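Local coordinates for yeast glycogen phosphorylase (Saccharomyces cerevisiae, PDB 1YGP), which belongs to the carbohydrate phosphorylase family of the GT-B clan, binds pyridoxal-5'-phosphate and forms a two-chain assembly, at residues A[111-116]-A[522-527]; A[253-258]-A[305-310]; A[345-350]-A[355-360]. All coordinates share one frame; numbering follows the deposited sequence.

How the contacts relate
The three contacts of this GT-B protein lie at well separated places. Contact 1 bridges the longest span of chain, joining a helix after strand 98-102 to one after strand 509-511; its Gln524 side chain is about 11 Å from pyridoxal-5'-phosphate. Contacts 2 and 3 both fall within that span, follow each other along the chain and adjoin the nine-stranded mixed sheet. Contact 2 sets strand 255-267 against helix 303-313; contact 3 folds the end of the next helix, 322-350, back on 355-360, just before strand 361-366. Their centres are 30 Å apart and their nearest atoms about 13 Å, while contact 1 stays at least about 21 Å from either.

Contact 1: A[111-116]-A[522-527]; sequences ALDNAL and LKQANP
Gln524 reaches across from helix 518-524 and lays its side chain over Asp113 and Asn114 of helix 111-117. Its CG stands anti to the backbone N (chi1 -168°) and the chain runs on extended, which carries the amide right up to the helix backbone: CD lies 3.9 Å from Asn114 N. Asp113 points at the oncoming segment, and its side chain slides past Gln524 in the opposite direction, with OD2 3.7 Å from Gln524 CG. Carboxylate and amide are turned 51° against each other. Asn114 meets Gln524 differently, the two side chains crossing at about a right angle; both amides are probably flipped in the model, which leaves the pairing of their N and O atoms uncertain.

Beside this patch, Arg135 forms a salt bridge with Asp113 OD2, while Glu702 of helix 698-704 touches Gln524 and Ala525. That helix also contains Ala701 of the pyridoxal-5'-phosphate pocket, and Trp521, another pocket residue, comes just before Leu522. A wider pi-type turn runs through 522-524, and Asn526 then takes the N-cap position of helix 527-536.

Chemically this is a small polar interface, with 137 Å² buried over both sides. The carboxylate of Asp113 finds its charged partner in Arg135, outside the two segments, and offers Gln524 mainly a surface to lie against; what crosses here is an extended, uncharged polar side chain set against a helix, not an ion pair.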
loop_
_atom_site.group_PDB
_atom_site.type_symbol
_atom_site.label_atom_id
_atom_site.label_comp_id
_atom_site.label_asym_id
_atom_site.label_seq_id
_atom_site.Cartn_x
_atom_site.Cartn_y
_atom_site.Cartn_z
ATOM N N ALA A 111 7.893 -6.915 15.635
ATOM C CA ALA A 111 9.052 -6.094 15.888
ATOM C C ALA A 111 9.078 -5.161 17.069
ATOM O O ALA A 111 10.150 -5.064 17.663
ATOM C CB ALA A 111 9.334 -5.268 14.668
ATOM N N LEU A 112 8.016 -4.458 17.471
ATOM C CA LEU A 112 8.089 -3.499 18.587
ATOM C C LEU A 112 8.727 -3.954 19.895
ATOM O O LEU A 112 9.689 -3.320 20.329
ATOM C CB LEU A 112 6.688 -2.944 18.992
ATOM C CG LEU A 112 6.445 -1.446 19.323
ATOM C CD1 LEU A 112 5.115 -1.290 20.023
ATOM C CD2 LEU A 112 7.445 -0.909 20.306
ATOM N N ASP A 113 8.303 -5.019 20.572
ATOM C CA ASP A 113 8.862 -5.243 21.900
ATOM C C ASP A 113 10.328 -5.635 21.884
ATOM O O ASP A 113 11.123 -5.251 22.746
ATOM C CB ASP A 113 8.069 -6.298 22.582
ATOM C CG ASP A 113 8.200 -6.308 24.081
ATOM O OD1 ASP A 113 8.563 -5.297 24.675
ATOM O OD2 ASP A 113 7.898 -7.354 24.650
ATOM N N ASN A 114 10.670 -6.369 20.824
ATOM C CA ASN A 114 12.026 -6.732 20.577
ATOM C C ASN A 114 12.850 -5.463 20.460
ATOM O O ASN A 114 13.938 -5.426 21.039
ATOM C CB ASN A 114 12.083 -7.550 19.313
ATOM C CG ASN A 114 13.461 -8.161 19.117
ATOM O OD1 ASN A 114 14.194 -7.720 18.243
ATOM N ND2 ASN A 114 13.927 -9.136 19.906
ATOM N N ALA A 115 12.361 -4.403 19.810
ATOM C CA ALA A 115 13.095 -3.143 19.726
ATOM C C ALA A 115 13.205 -2.492 21.084
ATOM O O ALA A 115 14.232 -1.904 21.411
ATOM C CB ALA A 115 12.432 -2.117 18.840
ATOM N N LEU A 116 12.185 -2.613 21.923
ATOM C CA LEU A 116 12.240 -2.031 23.252
ATOM C C LEU A 116 13.300 -2.674 24.148
ATOM O O LEU A 116 13.936 -1.995 24.977
ATOM C CB LEU A 116 10.839 -2.148 23.838
ATOM C CG LEU A 116 9.998 -0.886 23.949
ATOM C CD1 LEU A 116 9.973 -0.151 22.624
ATOM C CD2 LEU A 116 8.591 -1.262 24.386
ATOM N N LEU A 522 13.606 -16.143 25.781
ATOM C CA LEU A 522 13.593 -16.123 27.245
ATOM C C LEU A 522 13.178 -14.756 27.785
ATOM O O LEU A 522 12.234 -14.636 28.570
ATOM C CB LEU A 522 14.971 -16.477 27.811
ATOM C CG LEU A 522 15.275 -16.416 29.321
ATOM C CD1 LEU A 522 14.337 -17.300 30.084
ATOM C CD2 LEU A 522 16.664 -16.939 29.598
ATOM N N LYS A 523 13.818 -13.673 27.366
ATOM C CA LYS A 523 13.499 -12.384 27.968
ATOM C C LYS A 523 12.206 -11.802 27.437
ATOM O O LYS A 523 11.444 -11.228 28.211
ATOM C CB LYS A 523 14.645 -11.386 27.748
ATOM C CG LYS A 523 14.389 -10.135 28.543
ATOM C CD LYS A 523 15.561 -9.215 28.449
ATOM C CE LYS A 523 15.239 -7.911 29.187
ATOM N NZ LYS A 523 14.760 -8.107 30.549
ATOM N N GLN A 524 11.910 -11.922 26.148
ATOM C CA GLN A 524 10.663 -11.403 25.642
ATOM C C GLN A 524 9.527 -12.311 26.075
ATOM O O GLN A 524 8.613 -11.859 26.765
ATOM C CB GLN A 524 10.707 -11.329 24.146
ATOM C CG GLN A 524 9.547 -10.528 23.586
ATOM C CD GLN A 524 9.926 -9.898 22.267
ATOM O OE1 GLN A 524 9.162 -9.835 21.321
ATOM N NE2 GLN A 524 11.125 -9.355 22.123
ATOM N N ALA A 525 9.603 -13.592 25.708
ATOM C CA ALA A 525 8.549 -14.542 25.997
ATOM C C ALA A 525 8.332 -14.838 27.461
ATOM O O ALA A 525 7.191 -15.094 27.838
ATOM C CB ALA A 525 8.819 -15.870 25.305
ATOM N N ASN A 526 9.368 -14.789 28.312
ATOM C CA ASN A 526 9.200 -15.140 29.713
ATOM C C ASN A 526 9.927 -14.192 30.665
ATOM O O ASN A 526 10.840 -14.590 31.404
ATOM C CB ASN A 526 9.692 -16.565 29.910
ATOM C CG ASN A 526 9.126 -17.282 31.135
ATOM O OD1 ASN A 526 8.552 -16.702 32.068
ATOM N ND2 ASN A 526 9.264 -18.604 31.190
ATOM N N PRO A 527 9.524 -12.912 30.745
ATOM C CA PRO A 527 10.119 -11.906 31.615
ATOM C C PRO A 527 10.181 -12.314 33.071
ATOM O O PRO A 527 11.215 -12.144 33.710
ATOM C CB PRO A 527 9.273 -10.697 31.402
ATOM C CG PRO A 527 7.897 -11.250 31.072
ATOM C CD PRO A 527 8.319 -12.360 30.123
#

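Contact 2: A[253-258]-A[305-310]; sequences GGERVL and QQRAES
Glu255 and Arg307 cross obliquely between strand and helix, in a salt bridge whose flat groups stand almost upright to one another. The carboxylate and guanidinium planes are 78° apart, so this is not the flat, two-bonded pairing of acid and guanidinium. Arg307 NH2 gives a weak hydrogen bond to Glu255 OE1 at 2.9 Å, with an N-H...O angle of only 127°. OE1 approaches the guanidinium obliquely; OE2, by contrast, sits in its plane at the edge, 3.6 Å from Arg307 NE.

Glu255 gets there by stretching out, with CG opposite the backbone N (chi1 -179°) and the chain straight beyond. Arg307 starts from the helix with CG beside its backbone N and bends at chi3, bringing NH2 to the acid. Tyr233 touches both side chains, and the ammonium of Lys330 lies close to Arg307 NH2, a second positive charge that the carboxylate may partly offset.

Next to the ion pair the contact is apolar: Val257 points toward the helix and brings CG1 to 4.4 Å from Ala308 CA. Phe334 of helix 322-350 packs on Val257 as well. One turn along, Ser310 OG and Ser310 N both donate to Arg307 O, the hydroxyl at 2.8 Å. Gln305 makes weak hydrogen bonds to Tyr193 and Tyr211 of the second subunit, placing helix 303-313 at the dimer interface.

Gly254 and Glu255 both face Phe232 of the neighbouring antiparallel strand 221-232. That is a classic beta bulge, in the antiparallel part of the large mixed sheet, with helix 303-313 meeting the same strand through Glu255 and Val257.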
loop_
_atom_site.group_PDB
_atom_site.type_symbol
_atom_site.label_atom_id
_atom_site.label_comp_id
_atom_site.label_asym_id
_atom_site.label_seq_id
_atom_site.Cartn_x
_atom_site.Cartn_y
_atom_site.Cartn_z
ATOM N N GLY A 253 17.036 -11.365 -23.175
ATOM C CA GLY A 253 15.878 -11.928 -22.489
ATOM C C GLY A 253 14.533 -11.484 -23.045
ATOM O O GLY A 253 14.466 -10.593 -23.885
ATOM N N GLY A 254 13.443 -12.063 -22.565
ATOM C CA GLY A 254 12.139 -11.719 -23.089
ATOM C C GLY A 254 11.227 -10.983 -22.116
ATOM O O GLY A 254 10.204 -10.469 -22.549
ATOM N N GLU A 255 11.463 -10.885 -20.816
ATOM C CA GLU A 255 10.573 -10.177 -19.915
ATOM C C GLU A 255 11.487 -9.510 -18.917
ATOM O O GLU A 255 12.591 -10.026 -18.663
ATOM C CB GLU A 255 9.674 -11.195 -19.257
ATOM C CG GLU A 255 8.614 -10.695 -18.279
ATOM C CD GLU A 255 7.705 -11.804 -17.751
ATOM O OE1 GLU A 255 7.337 -12.679 -18.540
ATOM O OE2 GLU A 255 7.360 -11.799 -16.563
ATOM N N ARG A 256 11.107 -8.362 -18.372
ATOM C CA ARG A 256 11.935 -7.706 -17.374
ATOM C C ARG A 256 10.987 -7.214 -16.324
ATOM O O ARG A 256 9.934 -6.680 -16.669
ATOM C CB ARG A 256 12.691 -6.459 -17.835
ATOM C CG ARG A 256 13.642 -6.556 -19.038
ATOM C CD ARG A 256 14.699 -5.439 -19.059
ATOM N NE ARG A 256 14.194 -4.182 -18.508
ATOM C CZ ARG A 256 15.000 -3.175 -18.146
ATOM N NH1 ARG A 256 16.331 -3.242 -18.286
ATOM N NH2 ARG A 256 14.463 -2.118 -17.532
ATOM N N VAL A 257 11.313 -7.423 -15.066
ATOM C CA VAL A 257 10.493 -6.960 -13.960
ATOM C C VAL A 257 11.421 -6.093 -13.139
ATOM O O VAL A 257 12.621 -6.028 -13.473
ATOM C CB VAL A 257 9.973 -8.120 -13.103
ATOM C CG1 VAL A 257 8.922 -8.857 -13.886
ATOM C CG2 VAL A 257 11.074 -9.118 -12.770
ATOM N N LEU A 258 10.928 -5.414 -12.106
ATOM C CA LEU A 258 11.800 -4.572 -11.323
ATOM C C LEU A 258 11.788 -5.019 -9.899
ATOM O O LEU A 258 10.721 -5.392 -9.413
ATOM C CB LEU A 258 11.375 -3.136 -11.326
ATOM C CG LEU A 258 11.575 -2.348 -12.587
ATOM C CD1 LEU A 258 11.273 -0.904 -12.269
ATOM C CD2 LEU A 258 13.005 -2.431 -13.081
ATOM N N GLN A 305 1.318 -5.240 -14.680
ATOM C CA GLN A 305 1.292 -5.046 -13.238
ATOM C C GLN A 305 0.915 -6.332 -12.559
ATOM O O GLN A 305 1.638 -6.769 -11.670
ATOM C CB GLN A 305 0.289 -3.992 -12.936
ATOM C CG GLN A 305 0.176 -3.371 -11.580
ATOM C CD GLN A 305 -0.978 -2.375 -11.619
ATOM O OE1 GLN A 305 -2.008 -2.642 -11.019
ATOM N NE2 GLN A 305 -0.994 -1.246 -12.329
ATOM N N GLN A 306 -0.158 -6.962 -13.042
ATOM C CA GLN A 306 -0.617 -8.225 -12.492
ATOM C C GLN A 306 0.475 -9.274 -12.555
ATOM O O GLN A 306 0.841 -9.763 -11.488
ATOM C CB GLN A 306 -1.827 -8.769 -13.252
ATOM N N ARG A 307 1.071 -9.573 -13.727
ATOM C CA ARG A 307 2.126 -10.584 -13.827
ATOM C C ARG A 307 3.249 -10.290 -12.848
ATOM O O ARG A 307 3.495 -11.117 -11.975
ATOM C CB ARG A 307 2.761 -10.660 -15.213
ATOM C CG ARG A 307 2.029 -11.552 -16.191
ATOM C CD ARG A 307 2.753 -11.642 -17.544
ATOM N NE ARG A 307 3.946 -12.491 -17.546
ATOM C CZ ARG A 307 3.958 -13.722 -18.096
ATOM N NH1 ARG A 307 2.882 -14.266 -18.680
ATOM N NH2 ARG A 307 5.077 -14.446 -18.079
ATOM N N ALA A 308 3.856 -9.108 -12.897
ATOM C CA ALA A 308 4.918 -8.714 -11.982
ATOM C C ALA A 308 4.658 -9.044 -10.513
ATOM O O ALA A 308 5.419 -9.766 -9.864
ATOM C CB ALA A 308 5.131 -7.220 -12.068
ATOM N N GLU A 309 3.526 -8.578 -10.020
ATOM C CA GLU A 309 3.163 -8.779 -8.648
ATOM C C GLU A 309 2.935 -10.233 -8.217
ATOM O O GLU A 309 2.945 -10.513 -7.006
ATOM C CB GLU A 309 1.945 -7.919 -8.399
ATOM C CG GLU A 309 2.401 -6.458 -8.334
ATOM C CD GLU A 309 1.312 -5.386 -8.198
ATOM O OE1 GLU A 309 0.146 -5.717 -7.910
ATOM O OE2 GLU A 309 1.660 -4.205 -8.385
ATOM N N SER A 310 2.785 -11.199 -9.131
ATOM C CA SER A 310 2.672 -12.600 -8.758
ATOM C C SER A 310 3.919 -13.032 -8.008
ATOM O O SER A 310 3.844 -13.700 -6.973
ATOM C CB SER A 310 2.581 -13.501 -9.946
ATOM O OG SER A 310 1.700 -12.980 -10.917
#

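Contact 3: A[345-350]-A[355-360]; sequences RRFKKS and TEFPDQ. With PO4 (phosphate ion), chain C.
Phe347 and Phe357 form a T-shaped (edge-to-face) pair where helix 322-350 turns, through a short loop, a 3-10 segment that takes in 355-356 and helix 357-360, into strand 361-366; it is one of the helix-to-strand returns of this GT-B sheet. The centroids lie 4.7 Å apart and the planes stand at 83°.

Phe347 can be followed outward. Its CB already touches the partner ring, lying 3.8 Å from Phe357 CE1 and in the plane of that ring. CG is set anti to the backbone N (chi1 -177°), which aims the ring at segment 355-360, and it is 3.5 Å from Phe357 CD1. The same CD1 rides over the centre of the Phe347 ring, 3.3 Å above its plane, so one edge carbon meets all six ring atoms. Farther out, CE1 has Gln360 CB at its edge, 4.1 Å away. CZ, the tip, ends up against backbone, 3.6 Å from Phe357 N, with the carbonyl carbon of Glu356 close by. Trp354, in the loop between the segments, also meets the Phe347 ring, while Ile343 and Leu344 of the long helix and Ile395 and Thr399 of helix 389-399 pack around Phe357.

Away from the rings, the basic side chains of 345-350 gather round a phosphate ion, probably from the crystallisation liquor. The Arg345 and Arg346 chains both bend at chi3 and present guanidinium edges to it, and Asp342 forms a salt bridge with each. Lys349 approaches too, and Thr8 N adds a hydrogen bond. Arg346 NE reaches phosphate O1 at 3.0 Å, and Arg345 NH2 makes an almost straight bond to phosphate O4, 2.8 Å long with an angle of 170°.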
loop_
_atom_site.group_PDB
_atom_site.type_symbol
_atom_site.label_atom_id
_atom_site.label_comp_id
_atom_site.label_asym_id
_atom_site.label_seq_id
_atom_site.Cartn_x
_atom_site.Cartn_y
_atom_site.Cartn_z
ATOM N N ARG A 345 27.282 -4.545 -6.487
ATOM C CA ARG A 345 27.324 -3.094 -6.640
ATOM C C ARG A 345 28.122 -2.475 -5.499
ATOM O O ARG A 345 29.059 -1.695 -5.684
ATOM C CB ARG A 345 25.927 -2.492 -6.624
ATOM C CG ARG A 345 26.102 -1.022 -6.962
ATOM C CD ARG A 345 25.088 0.001 -6.489
ATOM N NE ARG A 345 25.009 -0.020 -5.053
ATOM C CZ ARG A 345 23.985 -0.652 -4.489
ATOM N NH1 ARG A 345 23.038 -1.254 -5.241
ATOM N NH2 ARG A 345 23.932 -0.723 -3.160
ATOM N N ARG A 346 27.762 -2.890 -4.294
ATOM C CA ARG A 346 28.423 -2.446 -3.089
ATOM C C ARG A 346 29.911 -2.774 -3.192
ATOM O O ARG A 346 30.736 -1.910 -2.888
ATOM C CB ARG A 346 27.748 -3.148 -1.938
ATOM C CG ARG A 346 28.169 -2.651 -0.583
ATOM C CD ARG A 346 27.287 -3.217 0.523
ATOM N NE ARG A 346 25.911 -2.811 0.307
ATOM C CZ ARG A 346 24.950 -3.721 0.139
ATOM N NH1 ARG A 346 25.227 -5.026 0.175
ATOM N NH2 ARG A 346 23.710 -3.312 -0.144
ATOM N N PHE A 347 30.280 -3.958 -3.733
ATOM C CA PHE A 347 31.681 -4.392 -3.880
ATOM C C PHE A 347 32.440 -3.463 -4.804
ATOM O O PHE A 347 33.588 -3.094 -4.516
ATOM C CB PHE A 347 31.813 -5.818 -4.468
ATOM C CG PHE A 347 33.244 -6.349 -4.575
ATOM C CD1 PHE A 347 33.975 -6.678 -3.421
ATOM C CD2 PHE A 347 33.836 -6.515 -5.835
ATOM C CE1 PHE A 347 35.281 -7.169 -3.529
ATOM C CE2 PHE A 347 35.143 -7.005 -5.940
ATOM C CZ PHE A 347 35.867 -7.334 -4.786
ATOM N N LYS A 348 31.828 -3.032 -5.900
ATOM C CA LYS A 348 32.572 -2.173 -6.794
ATOM C C LYS A 348 32.772 -0.798 -6.197
ATOM O O LYS A 348 33.715 -0.143 -6.628
ATOM C CB LYS A 348 31.887 -2.080 -8.110
ATOM C CG LYS A 348 31.916 -3.460 -8.752
ATOM C CD LYS A 348 31.480 -3.290 -10.177
ATOM C CE LYS A 348 30.701 -4.484 -10.600
ATOM N NZ LYS A 348 30.266 -4.271 -11.968
ATOM N N LYS A 349 32.062 -0.309 -5.176
ATOM C CA LYS A 349 32.475 0.949 -4.557
ATOM C C LYS A 349 33.840 0.752 -3.914
ATOM O O LYS A 349 34.561 1.719 -3.717
ATOM C CB LYS A 349 31.632 1.431 -3.399
ATOM C CG LYS A 349 30.216 1.889 -3.578
ATOM C CD LYS A 349 29.949 2.362 -2.164
ATOM C CE LYS A 349 28.500 2.721 -1.982
ATOM N NZ LYS A 349 28.328 3.470 -0.754
ATOM N N SER A 350 34.241 -0.469 -3.547
ATOM C CA SER A 350 35.542 -0.687 -2.932
ATOM C C SER A 350 36.666 -0.410 -3.919
ATOM O O SER A 350 37.778 -0.050 -3.557
ATOM C CB SER A 350 35.683 -2.124 -2.463
ATOM N N THR A 355 39.684 -10.449 -7.860
ATOM C CA THR A 355 40.358 -11.531 -7.162
ATOM C C THR A 355 40.267 -11.446 -5.651
ATOM O O THR A 355 40.550 -12.433 -4.983
ATOM C CB THR A 355 41.829 -11.574 -7.607
ATOM O OG1 THR A 355 42.294 -10.244 -7.870
ATOM C CG2 THR A 355 41.954 -12.437 -8.865
ATOM N N GLU A 356 39.853 -10.303 -5.093
ATOM C CA GLU A 356 39.663 -10.186 -3.662
ATOM C C GLU A 356 38.228 -10.397 -3.202
ATOM O O GLU A 356 37.964 -10.410 -1.989
ATOM C CB GLU A 356 40.075 -8.844 -3.168
ATOM C CG GLU A 356 41.502 -8.532 -3.495
ATOM C CD GLU A 356 41.988 -7.345 -2.701
ATOM O OE1 GLU A 356 41.343 -6.294 -2.724
ATOM O OE2 GLU A 356 43.021 -7.490 -2.056
ATOM N N PHE A 357 37.278 -10.603 -4.129
ATOM C CA PHE A 357 35.888 -10.863 -3.785
ATOM C C PHE A 357 35.789 -11.932 -2.703
ATOM O O PHE A 357 35.246 -11.548 -1.660
ATOM C CB PHE A 357 35.079 -11.307 -5.025
ATOM C CG PHE A 357 33.579 -11.107 -4.867
ATOM C CD1 PHE A 357 33.044 -9.810 -4.861
ATOM C CD2 PHE A 357 32.731 -12.206 -4.732
ATOM C CE1 PHE A 357 31.666 -9.609 -4.726
ATOM C CE2 PHE A 357 31.355 -11.987 -4.599
ATOM C CZ PHE A 357 30.818 -10.699 -4.596
ATOM N N PRO A 358 36.353 -13.162 -2.740
ATOM C CA PRO A 358 36.246 -14.135 -1.657
ATOM C C PRO A 358 36.783 -13.610 -0.337
ATOM O O PRO A 358 36.336 -13.997 0.735
ATOM C CB PRO A 358 37.008 -15.319 -2.135
ATOM C CG PRO A 358 36.923 -15.194 -3.621
ATOM C CD PRO A 358 37.202 -13.716 -3.784
ATOM N N ASP A 359 37.732 -12.685 -0.354
ATOM C CA ASP A 359 38.257 -12.176 0.898
ATOM C C ASP A 359 37.302 -11.156 1.506
ATOM O O ASP A 359 37.418 -10.811 2.680
ATOM C CB ASP A 359 39.635 -11.560 0.638
ATOM C CG ASP A 359 40.613 -12.553 0.015
ATOM O OD1 ASP A 359 40.843 -13.607 0.611
ATOM O OD2 ASP A 359 41.135 -12.281 -1.071
ATOM N N GLN A 360 36.367 -10.625 0.725
ATOM C CA GLN A 360 35.429 -9.642 1.221
ATOM C C GLN A 360 33.977 -10.106 1.305
ATOM O O GLN A 360 33.228 -9.553 2.104
ATOM C CB GLN A 360 35.495 -8.396 0.345
ATOM C CG GLN A 360 36.845 -7.707 0.316
ATOM C CD GLN A 360 37.275 -7.143 1.665
ATOM O OE1 GLN A 360 36.622 -6.271 2.224
ATOM N NE2 GLN A 360 38.381 -7.584 2.256
HETATM P P PO4 C . 25.177 0.657 -0.031
HETATM O O1 PO4 C . 26.011 0.132 1.067
HETATM O O2 PO4 C . 23.861 -0.003 0.046
HETATM O O3 PO4 C . 25.006 2.132 0.104
HETATM O O4 PO4 C . 25.808 0.382 -1.337
#